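Long-range contact in ureidoglycolate hydrolase (Arabidopsis thaliana, PDB 4PXE), which hydrolyses (S)-ureidoglycolate to glyoxylate, ammonium and carbon dioxide with two manganese ions per subunit, a step of plant purine breakdown: residues A[253-267]-A[321-334]. Residues are numbered along the deposited sequence; the frame is centred on the assembly and turned at random.
Sequences RNDAGLAAAELALAV and IQESANTIAKKRKV
One face of the R332 guanidinium is covered by L258, whose CB stands 3.6 Å above the centre of the plane, while the E262 carboxylate lies at its edge. Arginine suits the place because NE and NH2 share one edge and can grip both carboxylate oxygens side-on: NE meets E262 OE1 at 3.0 Å, almost straight at 170°, and NH2 meets OE2. The planes are turned 52° apart, and both oxygens are approached from above the carboxylate plane. A bend at chi2 swings the guanidinium to E262, and NH2 also salt-bridges E268 of the second subunit. A lysine in its place, with a single ammonium group, would probably lose the two-pronged grip and leave E262 without its full partner. The two helical segments run roughly antiparallel, their axes 9.7 Å apart at closest approach, in the dimerization region; they pack on strands of the M20 lid domain, L263 and I321 on strand 222-239 and A325 on 335-344. A259 is small enough for the helices to close up, its CB meeting I328 CG2 at 3.8 Å. With CG anti to the backbone N (chi1 -173°), L263 sends CD1 into the hole formed by I321, S324, A325 and I328, a knobs-into-holes fit. Helix 321-332 ends in a Schellman motif at K333, whose carbonyl O accepts N254 ND2 at 2.9 Å, in the asparagine's amide plane. Beside it V334 CG1 packs on the N254 backbone, and a water joins D255 N to R332 NH1.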
loop_
_atom_site.group_PDB
_atom_site.type_symbol
_atom_site.label_atom_id
_atom_site.label_comp_id
_atom_site.label_asym_id
_atom_site.label_seq_id
_atom_site.Cartn_x
_atom_site.Cartn_y
_atom_site.Cartn_z
ATOM N N ARG A 253 19.543 -0.910 -13.321
ATOM C CA ARG A 253 18.328 -0.508 -12.619
ATOM C C ARG A 253 18.188 0.997 -12.427
ATOM O O ARG A 253 19.169 1.743 -12.477
ATOM C CB ARG A 253 18.278 -1.198 -11.254
ATOM C CG ARG A 253 18.233 -2.710 -11.380
ATOM C CD ARG A 253 18.125 -3.381 -10.023
ATOM N NE ARG A 253 17.952 -4.819 -10.184
ATOM C CZ ARG A 253 17.371 -5.616 -9.296
ATOM N NH1 ARG A 253 16.881 -5.116 -8.169
ATOM N NH2 ARG A 253 17.258 -6.918 -9.556
ATOM N N ASN A 254 16.944 1.417 -12.223
ATOM C CA ASN A 254 16.625 2.756 -11.749
ATOM C C ASN A 254 15.421 2.621 -10.814
ATOM O O ASN A 254 14.275 2.915 -11.159
ATOM C CB ASN A 254 16.468 3.783 -12.900
ATOM C CG ASN A 254 15.323 3.477 -13.858
ATOM O OD1 ASN A 254 14.881 2.332 -14.006
ATOM N ND2 ASN A 254 14.842 4.514 -14.525
ATOM N N ASP A 255 15.733 2.108 -9.625
ATOM C CA ASP A 255 14.749 1.612 -8.664
ATOM C C ASP A 255 14.040 2.771 -7.963
ATOM O O ASP A 255 14.653 3.489 -7.171
ATOM C CB ASP A 255 15.481 0.715 -7.653
ATOM C CG ASP A 255 14.547 -0.039 -6.709
ATOM O OD1 ASP A 255 13.525 0.516 -6.257
ATOM O OD2 ASP A 255 14.870 -1.206 -6.396
ATOM N N ALA A 256 12.753 2.945 -8.254
ATOM C CA ALA A 256 11.986 4.058 -7.697
ATOM C C ALA A 256 11.797 3.921 -6.193
ATOM O O ALA A 256 11.594 4.916 -5.497
ATOM C CB ALA A 256 10.638 4.182 -8.396
ATOM N N GLY A 257 11.849 2.693 -5.694
ATOM C CA GLY A 257 11.705 2.466 -4.265
ATOM C C GLY A 257 12.918 2.977 -3.513
ATOM O O GLY A 257 12.785 3.566 -2.431
ATOM N N LEU A 258 14.103 2.776 -4.073
ATOM C CA LEU A 258 15.321 3.255 -3.437
ATOM C C LEU A 258 15.409 4.778 -3.499
ATOM O O LEU A 258 15.877 5.398 -2.539
ATOM C CB LEU A 258 16.548 2.575 -4.028
ATOM C CG LEU A 258 16.606 1.081 -3.723
ATOM C CD1 LEU A 258 17.864 0.472 -4.304
ATOM C CD2 LEU A 258 16.521 0.819 -2.209
ATOM N N ALA A 259 14.917 5.386 -4.579
ATOM C CA ALA A 259 14.810 6.843 -4.625
ATOM C C ALA A 259 13.921 7.346 -3.495
ATOM O O ALA A 259 14.244 8.335 -2.833
ATOM C CB ALA A 259 14.272 7.313 -5.970
ATOM N N ALA A 260 12.808 6.659 -3.261
ATOM C CA ALA A 260 11.876 7.053 -2.212
ATOM C C ALA A 260 12.510 6.899 -0.840
ATOM O O ALA A 260 12.349 7.771 0.026
ATOM C CB ALA A 260 10.601 6.233 -2.308
ATOM N N ALA A 261 13.237 5.805 -0.638
ATOM C CA ALA A 261 13.920 5.569 0.638
ATOM C C ALA A 261 14.924 6.681 0.925
ATOM O O ALA A 261 14.998 7.205 2.051
ATOM C CB ALA A 261 14.610 4.215 0.625
ATOM N N GLU A 262 15.677 7.062 -0.099
ATOM C CA GLU A 262 16.657 8.130 0.042
ATOM C C GLU A 262 15.992 9.461 0.332
ATOM O O GLU A 262 16.508 10.249 1.140
ATOM C CB GLU A 262 17.548 8.218 -1.202
ATOM C CG GLU A 262 18.464 7.022 -1.300
ATOM C CD GLU A 262 19.236 6.925 -2.602
ATOM O OE1 GLU A 262 18.700 7.324 -3.658
ATOM O OE2 GLU A 262 20.377 6.422 -2.559
ATOM N N LEU A 263 14.848 9.725 -0.299
ATOM C CA LEU A 263 14.158 10.989 -0.047
ATOM C C LEU A 263 13.616 11.036 1.373
ATOM O O LEU A 263 13.706 12.074 2.025
ATOM C CB LEU A 263 13.053 11.274 -1.071
ATOM C CG LEU A 263 12.411 12.666 -0.961
ATOM C CD1 LEU A 263 13.447 13.804 -1.074
ATOM C CD2 LEU A 263 11.301 12.846 -1.976
ATOM N N ALA A 264 13.079 9.925 1.867
ATOM C CA ALA A 264 12.552 9.911 3.238
ATOM C C ALA A 264 13.657 10.219 4.234
ATOM O O ALA A 264 13.434 10.958 5.202
ATOM C CB ALA A 264 11.913 8.563 3.548
ATOM N N LEU A 265 14.844 9.659 4.014
ATOM C CA LEU A 265 15.978 9.921 4.892
ATOM C C LEU A 265 16.468 11.366 4.742
ATOM O O LEU A 265 16.927 11.979 5.720
ATOM C CB LEU A 265 17.102 8.907 4.646
ATOM C CG LEU A 265 16.714 7.515 5.158
ATOM C CD1 LEU A 265 17.514 6.406 4.478
ATOM C CD2 LEU A 265 16.864 7.428 6.672
ATOM N N ALA A 266 16.340 11.932 3.545
ATOM C CA ALA A 266 16.708 13.341 3.350
ATOM C C ALA A 266 15.765 14.283 4.092
ATOM O O ALA A 266 16.199 15.305 4.626
ATOM C CB ALA A 266 16.775 13.710 1.858
ATOM N N VAL A 267 14.477 13.948 4.120
ATOM C CA VAL A 267 13.508 14.739 4.880
ATOM C C VAL A 267 13.965 14.843 6.332
ATOM O O VAL A 267 14.058 15.945 6.878
ATOM C CB VAL A 267 12.089 14.135 4.809
ATOM C CG1 VAL A 267 11.171 14.812 5.817
ATOM C CG2 VAL A 267 11.519 14.258 3.396
ATOM N N ILE A 321 14.147 19.904 0.629
ATOM C CA ILE A 321 13.529 18.653 0.193
ATOM C C ILE A 321 13.396 18.616 -1.335
ATOM O O ILE A 321 13.673 17.588 -1.963
ATOM C CB ILE A 321 12.169 18.418 0.875
ATOM C CG1 ILE A 321 12.384 18.133 2.366
ATOM C CG2 ILE A 321 11.420 17.251 0.210
ATOM C CD1 ILE A 321 11.116 18.194 3.193
ATOM N N GLN A 322 13.002 19.737 -1.938
ATOM C CA GLN A 322 12.887 19.787 -3.395
ATOM C C GLN A 322 14.244 19.620 -4.068
ATOM O O GLN A 322 14.366 18.906 -5.071
ATOM C CB GLN A 322 12.205 21.068 -3.872
ATOM C CG GLN A 322 11.894 21.023 -5.363
ATOM C CD GLN A 322 10.844 22.026 -5.790
ATOM O OE1 GLN A 322 10.370 22.836 -4.986
ATOM N NE2 GLN A 322 10.463 21.973 -7.066
ATOM N N GLU A 323 15.269 20.262 -3.511
ATOM C CA GLU A 323 16.633 20.090 -4.007
ATOM C C GLU A 323 17.073 18.629 -3.929
ATOM O O GLU A 323 17.612 18.078 -4.895
ATOM C CB GLU A 323 17.609 21.002 -3.251
ATOM C CG GLU A 323 17.414 22.481 -3.580
ATOM C CD GLU A 323 18.184 23.421 -2.661
ATOM O OE1 GLU A 323 18.777 22.954 -1.663
ATOM O OE2 GLU A 323 18.188 24.639 -2.942
ATOM N N SER A 324 16.834 17.990 -2.791
ATOM C CA SER A 324 17.185 16.584 -2.624
ATOM C C SER A 324 16.425 15.660 -3.567
ATOM O O SER A 324 17.004 14.703 -4.081
ATOM C CB SER A 324 16.984 16.136 -1.172
ATOM O OG SER A 324 18.015 16.659 -0.351
ATOM N N ALA A 325 15.146 15.941 -3.795
ATOM C CA ALA A 325 14.351 15.120 -4.705
ATOM C C ALA A 325 14.969 15.140 -6.098
ATOM O O ALA A 325 15.049 14.112 -6.768
ATOM C CB ALA A 325 12.914 15.589 -4.750
ATOM N N ASN A 326 15.427 16.312 -6.519
ATOM C CA ASN A 326 16.075 16.435 -7.821
ATOM C C ASN A 326 17.443 15.767 -7.882
ATOM O O ASN A 326 17.772 15.095 -8.863
ATOM C CB ASN A 326 16.151 17.908 -8.237
ATOM C CG ASN A 326 14.836 18.410 -8.804
ATOM O OD1 ASN A 326 14.487 18.111 -9.947
ATOM N ND2 ASN A 326 14.100 19.177 -8.013
ATOM N N THR A 327 18.235 15.911 -6.827
ATOM C CA THR A 327 19.541 15.277 -6.757
ATOM C C THR A 327 19.411 13.751 -6.775
ATOM O O THR A 327 20.125 13.064 -7.497
ATOM C CB THR A 327 20.302 15.722 -5.494
ATOM O OG1 THR A 327 20.542 17.131 -5.569
ATOM C CG2 THR A 327 21.630 14.999 -5.379
ATOM N N ILE A 328 18.483 13.238 -5.975
ATOM C CA ILE A 328 18.221 11.803 -5.924
ATOM C C ILE A 328 17.720 11.280 -7.270
ATOM O O ILE A 328 18.171 10.229 -7.729
ATOM C CB ILE A 328 17.205 11.487 -4.803
ATOM C CG1 ILE A 328 17.866 11.714 -3.446
ATOM C CG2 ILE A 328 16.687 10.048 -4.913
ATOM C CD1 ILE A 328 16.877 11.845 -2.294
ATOM N N ALA A 329 16.804 12.006 -7.906
ATOM C CA ALA A 329 16.289 11.578 -9.211
ATOM C C ALA A 329 17.418 11.453 -10.234
ATOM O O ALA A 329 17.499 10.465 -10.967
ATOM C CB ALA A 329 15.208 12.518 -9.709
ATOM N N LYS A 330 18.309 12.441 -10.266
ATOM C CA LYS A 330 19.437 12.406 -11.193
ATOM C C LYS A 330 20.393 11.250 -10.898
ATOM O O LYS A 330 20.837 10.558 -11.817
ATOM C CB LYS A 330 20.189 13.742 -11.174
ATOM C CG LYS A 330 19.415 14.903 -11.789
ATOM C CD LYS A 330 20.309 16.138 -11.932
ATOM C CE LYS A 330 19.591 17.295 -12.616
ATOM N NZ LYS A 330 18.595 17.963 -11.728
ATOM N N LYS A 331 20.711 11.035 -9.625
ATOM C CA LYS A 331 21.643 9.985 -9.239
ATOM C C LYS A 331 21.071 8.589 -9.497
ATOM O O LYS A 331 21.776 7.689 -9.963
ATOM C CB LYS A 331 22.057 10.137 -7.770
ATOM C CG LYS A 331 22.978 9.025 -7.301
ATOM C CD LYS A 331 23.747 9.399 -6.050
ATOM C CE LYS A 331 24.824 8.365 -5.761
ATOM N NZ LYS A 331 25.619 8.053 -6.988
ATOM N N ARG A 332 19.788 8.413 -9.195
ATOM C CA ARG A 332 19.134 7.124 -9.397
ATOM C C ARG A 332 18.723 6.897 -10.844
ATOM O O ARG A 332 18.337 5.787 -11.214
ATOM C CB ARG A 332 17.902 7.018 -8.496
ATOM C CG ARG A 332 18.231 6.748 -7.039
ATOM C CD ARG A 332 18.530 5.276 -6.818
ATOM N NE ARG A 332 19.131 5.049 -5.507
ATOM C CZ ARG A 332 19.726 3.920 -5.156
ATOM N NH1 ARG A 332 19.809 2.923 -6.031
ATOM N NH2 ARG A 332 20.259 3.796 -3.954
ATOM N N LYS A 333 18.797 7.950 -11.650
ATOM C CA LYS A 333 18.381 7.904 -13.052
ATOM C C LYS A 333 16.891 7.605 -13.202
ATOM O O LYS A 333 16.452 6.924 -14.139
ATOM C CB LYS A 333 19.254 6.929 -13.855
ATOM C CG LYS A 333 20.724 7.323 -13.846
ATOM C CD LYS A 333 21.574 6.400 -14.705
ATOM C CE LYS A 333 21.829 5.079 -14.010
ATOM N NZ LYS A 333 22.839 5.200 -12.922
ATOM N N VAL A 334 16.112 8.128 -12.259
ATOM C CA VAL A 334 14.662 8.065 -12.334
ATOM C C VAL A 334 14.103 9.435 -12.675
ATOM O O VAL A 334 14.791 10.448 -12.531
ATOM C CB VAL A 334 14.028 7.563 -11.008
ATOM C CG1 VAL A 334 14.436 6.128 -10.736
ATOM C CG2 VAL A 334 14.391 8.471 -9.826
HETATM O O HOH W 1 20.141 3.558 -10.055
HETATM O O HOH W 2 18.475 1.990 -8.595
#